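Local atomic coordinates of possible galactose mutarotase (PDB entry 4RNL), a protein that is of unproven function but probably interconverts the alpha and beta anomers of galactose or a related aldose, as aldose 1-epimerases do. Residues F64-L67 against A68-A71; P209-G212 against T213-V217. All coordinates share one frame; numbering follows the deposited sequence.

Interaction 1. Residues F64-L67 against A68-A71; sequences FADL and ASYA
Phe64 turns the edge of its ring onto the face of Tyr70: CD2 sits over the centre of the tyrosine ring, the centroids are 5.0 Å apart and the planes stand at 80°, a T-shaped pair. Over one of its own faces lies Ser69 CB, 3.3 Å from Phe64 CG, a CH-pi contact displaced toward the rim of the ring. With chi1 of Phe64 at -58°, CG stands opposite the carbonyl carbon, and the ring folds back over the first turn of the helix. Tyrosine suits the partner position because it offers a hydroxyl as well as a face: Phe64 N donates to Tyr70 OH at 3.1 Å, and the bond is nearly straight (162°). Asp66 is the N-cap of the helix. Its OD1 receives Ser69 OG at 2.7 Å on the syn side, close to the carboxylate plane, while OD2 takes a weak bond from Ser69 N at 3.2 Å. Serine is apt here, giving a small CB to the phenyl face and a hydroxyl to the carboxylate. Leu67 O then accepts from Ala71 N at 3.0 Å, a regular helical bond, and Leu67 packs its side chain on Tyr41. Phe78 meets the ring of Phe64 and touches Tyr70. An aspartate N-cap bonded to the third residue after it is characteristic of a helix start, here that of the short helix 67-72.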
ATOM      1  N   PHE A  64       9.786  -3.488 -10.776  1.00 12.75           N
ATOM      2  CA  PHE A  64      10.902  -3.446 -11.713  1.00 13.24           C
ATOM      3  C   PHE A  64      11.979  -4.409 -11.259  1.00 16.08           C
ATOM      4  O   PHE A  64      12.091  -4.710 -10.064  1.00 14.76           O
ATOM      5  CB  PHE A  64      11.505  -2.045 -11.763  1.00 14.69           C
ATOM      6  CG  PHE A  64      10.529  -0.969 -12.154  1.00 13.88           C
ATOM      7  CD1 PHE A  64      10.006  -0.923 -13.440  1.00 16.42           C
ATOM      8  CD2 PHE A  64      10.168   0.019 -11.241  1.00 16.61           C
ATOM      9  CE1 PHE A  64       9.121   0.080 -13.808  1.00 22.74           C
ATOM     10  CE2 PHE A  64       9.280   1.026 -11.598  1.00 17.94           C
ATOM     11  CZ  PHE A  64       8.760   1.058 -12.885  1.00 20.07           C
ATOM     12  N   ALA A  65      12.777  -4.868 -12.218  1.00 17.74           N
ATOM     13  CA  ALA A  65      13.881  -5.778 -11.946  1.00 21.51           C
ATOM     14  C   ALA A  65      15.031  -5.060 -11.254  1.00 23.55           C
ATOM     15  O   ALA A  65      15.823  -5.687 -10.547  1.00 21.83           O
ATOM     16  CB  ALA A  65      14.364  -6.422 -13.244  1.00 22.35           C
ATOM     17  N   ASP A  66      15.113  -3.745 -11.447  1.00 20.48           N
ATOM     18  CA  ASP A  66      16.300  -2.994 -11.048  1.00 22.52           C
ATOM     19  C   ASP A  66      15.990  -1.747 -10.225  1.00 18.69           C
ATOM     20  O   ASP A  66      14.930  -1.143 -10.372  1.00 18.70           O
ATOM     21  CB  ASP A  66      17.085  -2.580 -12.291  1.00 27.66           C
ATOM     22  CG  ASP A  66      16.315  -1.606 -13.162  1.00 33.19           C
ATOM     23  OD1 ASP A  66      15.156  -1.915 -13.523  1.00 30.99           O
ATOM     24  OD2 ASP A  66      16.869  -0.527 -13.476  1.00 35.62           O
ATOM     25  N   LEU A  67      16.937  -1.346  -9.383  1.00 18.29           N
ATOM     26  CA  LEU A  67      16.764  -0.181  -8.523  1.00 19.77           C
ATOM     27  C   LEU A  67      16.591   1.115  -9.319  1.00 18.43           C
ATOM     28  O   LEU A  67      15.755   1.948  -8.977  1.00 20.51           O
ATOM     29  CB  LEU A  67      17.950  -0.049  -7.562  1.00 21.07           C
ATOM     30  CG  LEU A  67      17.912   1.159  -6.623  1.00 18.76           C
ATOM     31  CD1 LEU A  67      16.683   1.082  -5.728  1.00 16.85           C
ATOM     32  CD2 LEU A  67      19.195   1.237  -5.790  1.00 18.15           C
ATOM     33  N   ALA A  68      17.378   1.267 -10.381  1.00 18.84           N
ATOM     34  CA  ALA A  68      17.362   2.483 -11.199  1.00 21.96           C
ATOM     35  C   ALA A  68      15.967   2.831 -11.708  1.00 21.78           C
ATOM     36  O   ALA A  68      15.595   4.004 -11.770  1.00 23.67           O
ATOM     37  CB  ALA A  68      18.334   2.355 -12.364  1.00 20.93           C
ATOM     38  N   SER A  69      15.194   1.805 -12.056  1.00 18.11           N
ATOM     39  CA  SER A  69      13.831   2.001 -12.545  1.00 18.16           C
ATOM     40  C   SER A  69      12.935   2.581 -11.448  1.00 18.87           C
ATOM     41  O   SER A  69      12.122   3.468 -11.709  1.00 20.27           O
ATOM     42  CB  SER A  69      13.251   0.681 -13.076  1.00 17.82           C
ATOM     43  OG  SER A  69      13.840   0.305 -14.319  1.00 20.68           O
ATOM     44  N   TYR A  70      13.078   2.078 -10.224  1.00 14.80           N
ATOM     45  CA  TYR A  70      12.318   2.609  -9.091  1.00 13.88           C
ATOM     46  C   TYR A  70      12.705   4.049  -8.786  1.00 17.46           C
ATOM     47  O   TYR A  70      11.850   4.882  -8.461  1.00 21.72           O
ATOM     48  CB  TYR A  70      12.527   1.765  -7.830  1.00 14.33           C
ATOM     49  CG  TYR A  70      11.766   0.468  -7.807  1.00 13.45           C
ATOM     50  CD1 TYR A  70      10.413   0.440  -7.486  1.00 11.44           C
ATOM     51  CD2 TYR A  70      12.400  -0.731  -8.092  1.00 12.51           C
ATOM     52  CE1 TYR A  70       9.713  -0.762  -7.463  1.00 12.03           C
ATOM     53  CE2 TYR A  70      11.716  -1.930  -8.068  1.00 12.25           C
ATOM     54  CZ  TYR A  70      10.374  -1.942  -7.757  1.00 13.98           C
ATOM     55  OH  TYR A  70       9.688  -3.145  -7.734  1.00 12.83           O
ATOM     56  N   ALA A  71      14.000   4.331  -8.861  1.00 20.81           N
ATOM     57  CA  ALA A  71      14.511   5.676  -8.628  1.00 19.06           C
ATOM     58  C   ALA A  71      13.966   6.665  -9.662  1.00 23.69           C
ATOM     59  O   ALA A  71      13.635   7.808  -9.334  1.00 25.40           O
ATOM     60  CB  ALA A  71      16.025   5.665  -8.662  1.00 21.04           C
TER

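Interaction 2. Residues P209-G212 against T213-V217; sequences PVDG and TGIPV
A tight hairpin-like loop between strands 206-208 and 222-223 makes this contact, with a type I beta turn from Asp211 to Gly214 at its tip and a single antiparallel bridge between Val210 and Pro216. Gly214 N donates to Asp211 O at 3.1 Å to close the turn. Two further bonds flank the bridge: Asp211 N reaches Ile215 O at 2.8 Å, and Val217 N reaches Pro209 O at 3.1 Å. Proline therefore fits position 216, where the bridge asks for no N-H; its CA instead makes a CA-H...O contact with Pro209 O. Gly214 has a positive phi of 88°, at which a side chain would press on the preceding carbonyl, so glycine suits the place. Asp211, with chi1 at 63°, swings its carboxylate across the turn. OD1 accepts from Thr213 N at 2.9 Å, an Asx turn, and from Ile215 N at 3.0 Å, the two donors arriving from opposite faces of the carboxylate plane. Thr213 OG1 lies 3.0 Å from Asp211 OD1, but its strongest partner is His110 NE2, outside the loop. On the apolar side, Val210 CG1 comes within 4.2 Å of Pro216 CD. One water joins the carbonyl oxygens of Pro209 and Val217. Two backbone N-H groups gripping one oxygen should hold the carboxylate in place, and their partial positive charges would probably favour the ionised form of Asp211.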
ATOM      1  N   PRO A 209     -17.271   9.248  -2.237  1.00 13.35           N
ATOM      2  CA  PRO A 209     -17.314   9.931  -3.537  1.00 14.05           C
ATOM      3  C   PRO A 209     -16.372  11.127  -3.533  1.00 12.98           C
ATOM      4  O   PRO A 209     -16.231  11.778  -2.496  1.00 14.13           O
ATOM      5  CB  PRO A 209     -18.767  10.414  -3.654  1.00 15.28           C
ATOM      6  CG  PRO A 209     -19.531   9.708  -2.591  1.00 17.46           C
ATOM      7  CD  PRO A 209     -18.567   9.261  -1.537  1.00 12.86           C
ATOM      8  N   VAL A 210     -15.730  11.412  -4.664  1.00 12.92           N
ATOM      9  CA  VAL A 210     -14.723  12.472  -4.721  1.00 14.73           C
ATOM     10  C   VAL A 210     -14.979  13.430  -5.886  1.00 16.02           C
ATOM     11  O   VAL A 210     -15.737  13.108  -6.806  1.00 16.13           O
ATOM     12  CB  VAL A 210     -13.291  11.884  -4.828  1.00 14.53           C
ATOM     13  CG1 VAL A 210     -12.891  11.188  -3.520  1.00 14.86           C
ATOM     14  CG2 VAL A 210     -13.197  10.913  -6.003  1.00 17.30           C
ATOM     15  N   ASP A 211     -14.364  14.609  -5.838  1.00 14.57           N
ATOM     16  CA  ASP A 211     -14.404  15.520  -6.977  1.00 18.09           C
ATOM     17  C   ASP A 211     -13.406  15.051  -8.036  1.00 22.25           C
ATOM     18  O   ASP A 211     -12.785  13.994  -7.888  1.00 18.99           O
ATOM     19  CB  ASP A 211     -14.174  16.992  -6.561  1.00 18.59           C
ATOM     20  CG  ASP A 211     -12.792  17.247  -5.957  1.00 22.53           C
ATOM     21  OD1 ASP A 211     -11.866  16.434  -6.158  1.00 22.47           O
ATOM     22  OD2 ASP A 211     -12.624  18.295  -5.286  1.00 24.10           O
ATOM     23  N   GLY A 212     -13.238  15.841  -9.092  1.00 23.98           N
ATOM     24  CA  GLY A 212     -12.363  15.452 -10.183  1.00 24.75           C
ATOM     25  C   GLY A 212     -10.897  15.309  -9.810  1.00 23.46           C
ATOM     26  O   GLY A 212     -10.134  14.679 -10.543  1.00 26.39           O
ATOM     27  N   THR A 213     -10.495  15.889  -8.682  1.00 21.96           N
ATOM     28  CA  THR A 213      -9.088  15.829  -8.270  1.00 20.25           C
ATOM     29  C   THR A 213      -8.842  14.863  -7.106  1.00 21.61           C
ATOM     30  O   THR A 213      -7.746  14.823  -6.539  1.00 23.95           O
ATOM     31  CB  THR A 213      -8.513  17.226  -7.942  1.00 20.51           C
ATOM     32  OG1 THR A 213      -9.274  17.837  -6.894  1.00 20.48           O
ATOM     33  CG2 THR A 213      -8.554  18.120  -9.157  1.00 20.31           C
ATOM     34  N   GLY A 214      -9.860  14.084  -6.757  1.00 16.19           N
ATOM     35  CA  GLY A 214      -9.712  13.046  -5.747  1.00 17.23           C
ATOM     36  C   GLY A 214      -9.963  13.497  -4.314  1.00 15.49           C
ATOM     37  O   GLY A 214      -9.610  12.798  -3.364  1.00 14.55           O
ATOM     38  N   ILE A 215     -10.577  14.661  -4.141  1.00 12.20           N
ATOM     39  CA  ILE A 215     -10.914  15.118  -2.798  1.00 14.93           C
ATOM     40  C   ILE A 215     -12.353  14.740  -2.492  1.00 18.25           C
ATOM     41  O   ILE A 215     -13.256  15.054  -3.273  1.00 17.32           O
ATOM     42  CB  ILE A 215     -10.754  16.647  -2.649  1.00 13.64           C
ATOM     43  CG1 ILE A 215      -9.327  17.088  -3.018  1.00 17.32           C
ATOM     44  CG2 ILE A 215     -11.138  17.084  -1.248  1.00 12.42           C
ATOM     45  CD1 ILE A 215      -8.210  16.344  -2.287  1.00 18.31           C
ATOM     46  N   PRO A 216     -12.576  14.056  -1.360  1.00 15.21           N
ATOM     47  CA  PRO A 216     -13.945  13.675  -0.991  1.00 15.04           C
ATOM     48  C   PRO A 216     -14.881  14.876  -0.940  1.00 15.08           C
ATOM     49  O   PRO A 216     -14.538  15.935  -0.389  1.00 14.53           O
ATOM     50  CB  PRO A 216     -13.770  13.081   0.408  1.00 14.61           C
ATOM     51  CG  PRO A 216     -12.341  12.534   0.397  1.00 15.56           C
ATOM     52  CD  PRO A 216     -11.580  13.573  -0.381  1.00 18.58           C
ATOM     53  N   VAL A 217     -16.059  14.720  -1.528  1.00 17.51           N
ATOM     54  CA  VAL A 217     -17.067  15.764  -1.473  1.00 15.03           C
ATOM     55  C   VAL A 217     -17.639  15.808  -0.064  1.00 18.66           C
ATOM     56  O   VAL A 217     -17.525  14.830   0.683  1.00 16.49           O
ATOM     57  CB  VAL A 217     -18.185  15.518  -2.514  1.00 16.75           C
ATOM     58  CG1 VAL A 217     -17.585  15.464  -3.915  1.00 20.56           C
ATOM     59  CG2 VAL A 217     -18.928  14.226  -2.208  1.00 14.36           C
TER
HETATM   60  O   HOH W   1     -17.361  12.029   0.160  1.00 19.16           O
HETATM   61  O   HOH W   2     -14.423  17.858  -3.109  1.00 21.81           O

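How the interactions relate
Interaction 1 comes first along the chain and closes well before interaction 2 opens. Their centres lie 32 Å apart and their nearest atoms about 22 Å, so the two do not touch. Each is a local motif outside regular strands: residues 64-71 lead from strand 57-59, the outermost of a five-stranded antiparallel sheet, into the short helix 67-72, whereas residues 209-217 connect strands 206-208 and 222-223 at one edge of a seven-stranded antiparallel sheet. Both belong to the aldose 1-epimerase family region. In a protein built mainly of antiparallel strands, they illustrate two ways of ordering peripheral connections, a capped helical turn and a bridged beta turn, each using an aspartate as acceptor for nearby donors.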